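Local atomic coordinates of o-succinylbenzoate synthase (PDB entry 3H7V), a protein that catalyses the magnesium-dependent dehydration of 2-succinyl-6-hydroxy-2,4-cyclohexadiene-1-carboxylate to 2-succinylbenzoate, a step in phylloquinone biosynthesis. Residues Glu191-Pro196 against Val212-Ala217; Pro49-Glu54 against Leu218-Val223. All blocks are in the same frame, centred on the assembly; numbering follows the deposited sequence.

Interaction 1 of 2, residues Glu191-Pro196 against Val212-Ala217. With MG (magnesium ion), chain B.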
loop_
_atom_site.group_PDB
_atom_site.type_symbol
_atom_site.label_atom_id
_atom_site.label_comp_id
_atom_site.label_asym_id
_atom_site.label_seq_id
_atom_site.Cartn_x
_atom_site.Cartn_y
_atom_site.Cartn_z
ATOM N N GLU A 191 -3.262 -17.266 2.506
ATOM C CA GLU A 191 -4.225 -16.200 2.762
ATOM C C GLU A 191 -4.899 -15.757 1.470
ATOM O O GLU A 191 -6.116 -15.591 1.423
ATOM C CB GLU A 191 -3.538 -15.009 3.438
ATOM C CG GLU A 191 -4.518 -13.989 4.011
ATOM C CD GLU A 191 -3.894 -13.097 5.068
ATOM O OE1 GLU A 191 -3.037 -12.259 4.723
ATOM O OE2 GLU A 191 -4.258 -13.240 6.253
ATOM N N TYR A 192 -4.104 -15.562 0.423
ATOM C CA TYR A 192 -4.636 -15.164 -0.877
ATOM C C TYR A 192 -3.555 -15.069 -1.932
ATOM O O TYR A 192 -2.363 -15.119 -1.625
ATOM C CB TYR A 192 -5.372 -13.813 -0.793
ATOM C CG TYR A 192 -4.551 -12.609 -0.340
ATOM C CD1 TYR A 192 -4.847 -11.956 0.857
ATOM C CD2 TYR A 192 -3.526 -12.085 -1.137
ATOM C CE1 TYR A 192 -4.153 -10.807 1.251
ATOM C CE2 TYR A 192 -2.825 -10.937 -0.752
ATOM C CZ TYR A 192 -3.148 -10.304 0.440
ATOM O OH TYR A 192 -2.481 -9.154 0.805
ATOM N N VAL A 193 -3.985 -14.959 -3.182
ATOM C CA VAL A 193 -3.067 -14.789 -4.296
ATOM C C VAL A 193 -3.295 -13.343 -4.714
ATOM O O VAL A 193 -4.417 -12.952 -5.025
ATOM C CB VAL A 193 -3.389 -15.724 -5.479
ATOM C CG1 VAL A 193 -2.517 -15.359 -6.668
ATOM C CG2 VAL A 193 -3.132 -17.168 -5.081
ATOM N N GLU A 194 -2.231 -12.549 -4.696
ATOM C CA GLU A 194 -2.323 -11.137 -5.042
ATOM C C GLU A 194 -2.110 -10.899 -6.536
ATOM O O GLU A 194 -1.122 -11.353 -7.108
ATOM C CB GLU A 194 -1.286 -10.349 -4.227
ATOM C CG GLU A 194 -1.561 -8.848 -4.092
ATOM C CD GLU A 194 -0.691 -8.184 -3.029
ATOM O OE1 GLU A 194 -0.886 -8.460 -1.826
ATOM O OE2 GLU A 194 0.192 -7.386 -3.393
ATOM N N GLN A 195 -3.062 -10.199 -7.151
ATOM C CA GLN A 195 -3.025 -9.836 -8.572
ATOM C C GLN A 195 -2.539 -10.951 -9.507
ATOM O O GLN A 195 -1.482 -10.843 -10.128
ATOM C CB GLN A 195 -2.148 -8.590 -8.753
ATOM C CG GLN A 195 -2.417 -7.781 -10.019
ATOM C CD GLN A 195 -3.736 -7.030 -9.972
ATOM O OE1 GLN A 195 -4.055 -6.370 -8.979
ATOM N NE2 GLN A 195 -4.507 -7.114 -11.054
ATOM N N PRO A 196 -3.322 -12.034 -9.642
ATOM C CA PRO A 196 -2.889 -13.120 -10.530
ATOM C C PRO A 196 -2.779 -12.708 -11.997
ATOM O O PRO A 196 -1.920 -13.205 -12.724
ATOM C CB PRO A 196 -3.947 -14.202 -10.297
ATOM C CG PRO A 196 -5.170 -13.407 -9.893
ATOM C CD PRO A 196 -4.580 -12.376 -8.961
ATOM N N VAL A 212 -12.977 -19.803 -7.951
ATOM C CA VAL A 212 -11.943 -20.567 -7.264
ATOM C C VAL A 212 -12.090 -20.468 -5.747
ATOM O O VAL A 212 -12.649 -19.500 -5.228
ATOM C CB VAL A 212 -10.529 -20.110 -7.700
ATOM C CG1 VAL A 212 -10.409 -20.209 -9.214
ATOM C CG2 VAL A 212 -10.257 -18.689 -7.230
ATOM N N THR A 213 -11.594 -21.476 -5.037
ATOM C CA THR A 213 -11.695 -21.502 -3.583
ATOM C C THR A 213 -10.681 -20.594 -2.893
ATOM O O THR A 213 -10.998 -19.956 -1.887
ATOM C CB THR A 213 -11.556 -22.949 -3.046
ATOM O OG1 THR A 213 -10.317 -23.520 -3.486
ATOM C CG2 THR A 213 -12.700 -23.803 -3.558
ATOM N N THR A 214 -9.469 -20.528 -3.439
ATOM C CA THR A 214 -8.422 -19.677 -2.875
ATOM C C THR A 214 -8.778 -18.213 -3.106
ATOM O O THR A 214 -9.152 -17.827 -4.215
ATOM C CB THR A 214 -7.059 -19.964 -3.538
ATOM O OG1 THR A 214 -6.707 -21.334 -3.322
ATOM C CG2 THR A 214 -5.973 -19.070 -2.948
ATOM N N ALA A 215 -8.651 -17.397 -2.063
ATOM C CA ALA A 215 -8.977 -15.979 -2.163
ATOM C C ALA A 215 -8.019 -15.219 -3.068
ATOM O O ALA A 215 -6.849 -15.574 -3.191
ATOM C CB ALA A 215 -8.988 -15.346 -0.775
ATOM N N ILE A 216 -8.528 -14.161 -3.691
ATOM C CA ILE A 216 -7.724 -13.331 -4.577
ATOM C C ILE A 216 -7.735 -11.888 -4.081
ATOM O O ILE A 216 -8.754 -11.399 -3.585
ATOM C CB ILE A 216 -8.270 -13.378 -6.025
ATOM C CG1 ILE A 216 -8.270 -14.825 -6.524
ATOM C CG2 ILE A 216 -7.430 -12.489 -6.941
ATOM C CD1 ILE A 216 -8.778 -14.987 -7.948
ATOM N N ALA A 217 -6.596 -11.215 -4.207
ATOM C CA ALA A 217 -6.483 -9.827 -3.783
ATOM C C ALA A 217 -6.101 -8.924 -4.945
ATOM O O ALA A 217 -5.264 -9.279 -5.776
ATOM C CB ALA A 217 -5.439 -9.688 -2.669
HETATM MG MG MG B . 1.286 -6.703 -4.828
HETATM O O HOH W 1 -7.666 -18.442 0.531
HETATM O O HOH W 2 0.252 -7.508 -6.452
HETATM O O HOH W 3 2.605 -5.890 -6.253
HETATM O O HOH W 4 2.714 -5.922 -3.406
#
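The carbonyl O of Glu191 lies 3.6 Å from Ala215 CB, and a water that accepts from Ala215 N donates weakly to Glu191 O. At Tyr192 the ring takes over: chi1 of 60° wedges CG between the backbone N and the carbonyl carbon, and the ring is laid under the methyl of Ala217. This is a CH-pi contact, with Ala217 CB 3.6 Å from the centroid of the Tyr192 ring and displaced toward the CD2-CE2 side. The far end of the same ring donates from Tyr192 OH to Glu194 OE1, over 3.2 Å. Val193 sends its side chain to the other face of the sheet, where its CG2 meets Thr214 CG2, and its backbone is gripped at both ends: Val193 N gives to Ala215 O and Val193 O receives Ala217 N, each bond 2.9 Å. This is the parallel pairing of neighbouring strands in the enolase-superfamily barrel, joined by helix 202-211 as a beta-alpha-beta unit, with the metal ligands at the C-terminal strand ends. Glu194 illustrates the principle: its extended chain runs out from the strand, and OE2 binds magnesium at 1.9 Å while OE1 takes the tyrosine hydroxyl, so both carboxylate oxygens are engaged. Asp165 and Asp219 complete the protein ligands. Past the strand, Gln195 N still reaches Ala217 O at 2.8 Å, nearly straight at 175°, while the side-chain amide of Gln195 turns to Leu197, Ser221 and Asp219. Pro196 then closes over Ile216, its CD pressed tightly against Ile216 CG2 at 3.5 Å.

Interaction 2 of 2, residues Pro49-Glu54 against Leu218-Val223. With MG (magnesium ion), chain B.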
loop_
_atom_site.group_PDB
_atom_site.type_symbol
_atom_site.label_atom_id
_atom_site.label_comp_id
_atom_site.label_asym_id
_atom_site.label_seq_id
_atom_site.Cartn_x
_atom_site.Cartn_y
_atom_site.Cartn_z
ATOM N N PRO A 49 5.089 6.327 -9.516
ATOM C CA PRO A 49 5.170 6.221 -10.977
ATOM C C PRO A 49 4.594 4.909 -11.508
ATOM O O PRO A 49 4.950 3.833 -11.034
ATOM C CB PRO A 49 6.667 6.346 -11.245
ATOM C CG PRO A 49 7.108 7.290 -10.174
ATOM C CD PRO A 49 6.377 6.764 -8.949
ATOM N N GLY A 50 3.695 5.010 -12.482
ATOM C CA GLY A 50 3.099 3.821 -13.068
ATOM C C GLY A 50 1.798 3.380 -12.429
ATOM O O GLY A 50 1.000 2.676 -13.053
ATOM N N TRP A 51 1.574 3.788 -11.185
ATOM C CA TRP A 51 0.352 3.420 -10.483
ATOM C C TRP A 51 -0.683 4.536 -10.604
ATOM O O TRP A 51 -0.589 5.568 -9.939
ATOM C CB TRP A 51 0.662 3.124 -9.012
ATOM C CG TRP A 51 1.558 1.929 -8.830
ATOM C CD1 TRP A 51 2.860 1.809 -9.226
ATOM C CD2 TRP A 51 1.203 0.676 -8.235
ATOM N NE1 TRP A 51 3.340 0.558 -8.915
ATOM C CE2 TRP A 51 2.343 -0.159 -8.306
ATOM C CE3 TRP A 51 0.032 0.176 -7.649
ATOM C CZ2 TRP A 51 2.345 -1.469 -7.813
ATOM C CZ3 TRP A 51 0.034 -1.128 -7.158
ATOM C CH2 TRP A 51 1.186 -1.935 -7.244
ATOM N N GLY A 52 -1.673 4.331 -11.465
ATOM C CA GLY A 52 -2.684 5.351 -11.653
ATOM C C GLY A 52 -2.170 6.422 -12.594
ATOM O O GLY A 52 -1.036 6.341 -13.071
ATOM N N SER A 53 -2.995 7.433 -12.846
ATOM C CA SER A 53 -2.646 8.519 -13.756
ATOM C C SER A 53 -2.056 9.769 -13.106
ATOM O O SER A 53 -1.599 10.673 -13.804
ATOM C CB SER A 53 -3.878 8.926 -14.558
ATOM O OG SER A 53 -4.922 9.342 -13.693
ATOM N N GLU A 54 -2.071 9.832 -11.781
ATOM C CA GLU A 54 -1.536 11.003 -11.094
ATOM C C GLU A 54 -0.020 11.058 -11.199
ATOM O O GLU A 54 0.660 10.049 -11.017
ATOM C CB GLU A 54 -1.956 10.981 -9.626
ATOM C CG GLU A 54 -1.409 12.121 -8.785
ATOM C CD GLU A 54 -1.974 12.094 -7.378
ATOM O OE1 GLU A 54 -2.273 10.983 -6.900
ATOM O OE2 GLU A 54 -2.114 13.165 -6.746
ATOM N N LEU A 218 -6.722 -7.752 -4.998
ATOM C CA LEU A 218 -6.413 -6.782 -6.037
ATOM C C LEU A 218 -5.382 -5.817 -5.465
ATOM O O LEU A 218 -5.511 -5.365 -4.325
ATOM C CB LEU A 218 -7.667 -6.005 -6.435
ATOM C CG LEU A 218 -8.775 -6.843 -7.067
ATOM C CD1 LEU A 218 -9.997 -5.970 -7.266
ATOM C CD2 LEU A 218 -8.302 -7.429 -8.389
ATOM N N ASP A 219 -4.358 -5.507 -6.250
ATOM C CA ASP A 219 -3.316 -4.581 -5.806
ATOM C C ASP A 219 -3.117 -3.570 -6.926
ATOM O O ASP A 219 -3.602 -2.442 -6.841
ATOM C CB ASP A 219 -2.020 -5.349 -5.517
ATOM C CG ASP A 219 -0.897 -4.449 -5.014
ATOM O OD1 ASP A 219 -1.142 -3.248 -4.789
ATOM O OD2 ASP A 219 0.237 -4.951 -4.843
ATOM N N GLU A 220 -2.432 -3.986 -7.984
ATOM C CA GLU A 220 -2.197 -3.113 -9.129
ATOM C C GLU A 220 -3.523 -2.592 -9.693
ATOM O O GLU A 220 -3.588 -1.480 -10.243
ATOM C CB GLU A 220 -1.425 -3.866 -10.220
ATOM C CG GLU A 220 0.076 -4.002 -9.964
ATOM C CD GLU A 220 0.455 -5.154 -9.046
ATOM O OE1 GLU A 220 -0.438 -5.796 -8.456
ATOM O OE2 GLU A 220 1.674 -5.417 -8.913
ATOM N N SER A 221 -4.580 -3.391 -9.545
ATOM C CA SER A 221 -5.908 -3.016 -10.035
ATOM C C SER A 221 -6.594 -1.928 -9.215
ATOM O O SER A 221 -7.515 -1.272 -9.704
ATOM C CB SER A 221 -6.836 -4.236 -10.065
ATOM O OG SER A 221 -6.517 -5.110 -11.131
ATOM N N VAL A 222 -6.161 -1.733 -7.972
ATOM C CA VAL A 222 -6.801 -0.728 -7.128
ATOM C C VAL A 222 -5.851 0.284 -6.507
ATOM O O VAL A 222 -5.186 0.008 -5.513
ATOM C CB VAL A 222 -7.649 -1.393 -5.998
ATOM C CG1 VAL A 222 -8.902 -2.023 -6.593
ATOM C CG2 VAL A 222 -6.835 -2.457 -5.277
ATOM N N VAL A 223 -5.795 1.464 -7.111
ATOM C CA VAL A 223 -4.937 2.530 -6.608
ATOM C C VAL A 223 -5.787 3.602 -5.933
ATOM O O VAL A 223 -5.591 3.928 -4.762
ATOM C CB VAL A 223 -4.126 3.178 -7.757
ATOM C CG1 VAL A 223 -3.271 4.318 -7.221
ATOM C CG2 VAL A 223 -3.244 2.132 -8.420
HETATM MG MG MG B . 1.286 -6.703 -4.828
HETATM O O HOH W 2 0.252 -7.508 -6.452
HETATM O O HOH W 3 2.605 -5.890 -6.253
HETATM O O HOH W 4 2.714 -5.922 -3.406
#
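Trp51 reaches from the N-terminal capping domain to the loop that follows barrel strand 216-218, where its indole meets Val223, Glu220 and Asp219. The pairing of a capping domain with the C-terminal ends of barrel strands is the enolase-superfamily architecture, and this contact spans the two domains without a direct hydrogen bond between the segments. Trp51 CG lies opposite the carbonyl carbon, and the six-membered ring leads the indole toward the metal site. Val223 takes the near end of the ring: its CG2 comes to the edge, 3.9 Å from Trp51 CE3, the two side chains crossing at roughly a right angle. CG2 also lies 4.1 Å from the amide N of Gly52, so the valine packs against the backbone beside the tryptophan too. Farther along the ring, chi1 of -78° places Glu220 CG 3.6 Å from Trp51 CH2, and the bend at chi2 (83°) then turns the carboxylate alongside the indole toward the metal-bound waters. Its plane is only 23° from that of the indole, and its two oxygens accept from separate magnesium-bound waters, making Glu220 a second-shell residue. Asp219, at the start of a type I turn closed by Val222 N to Asp219 O, divides its carboxylate between tasks. OD2 coordinates magnesium, whereas OD1 forms a salt bridge with Lys243, the predicted proton acceptor, and also lies at the indole edge, 3.4 Å from Trp51 CZ3.

From the N terminus, the chain first builds the antiparallel sheet of the capping domain and then passes through the 49-54 loop, which waits some 160 residues for its partner. In that interval come the first five strands of the parallel barrel sheet, 110-112 to 216-218; strands 239-242 and 266-268 follow later. Interaction 1 closes a short loop round helix 202-211. Leu218 follows directly on Ala217, so the second segment of interaction 2 takes up the chain where that of interaction 1 ends, and its long loop encloses the short one entirely. One contact joins adjacent strands; the other joins two domains. They converge on magnesium, where Glu194 OE2 and Asp219 OD2 approach to 2.8 Å, their like charges bridged by the shared cation.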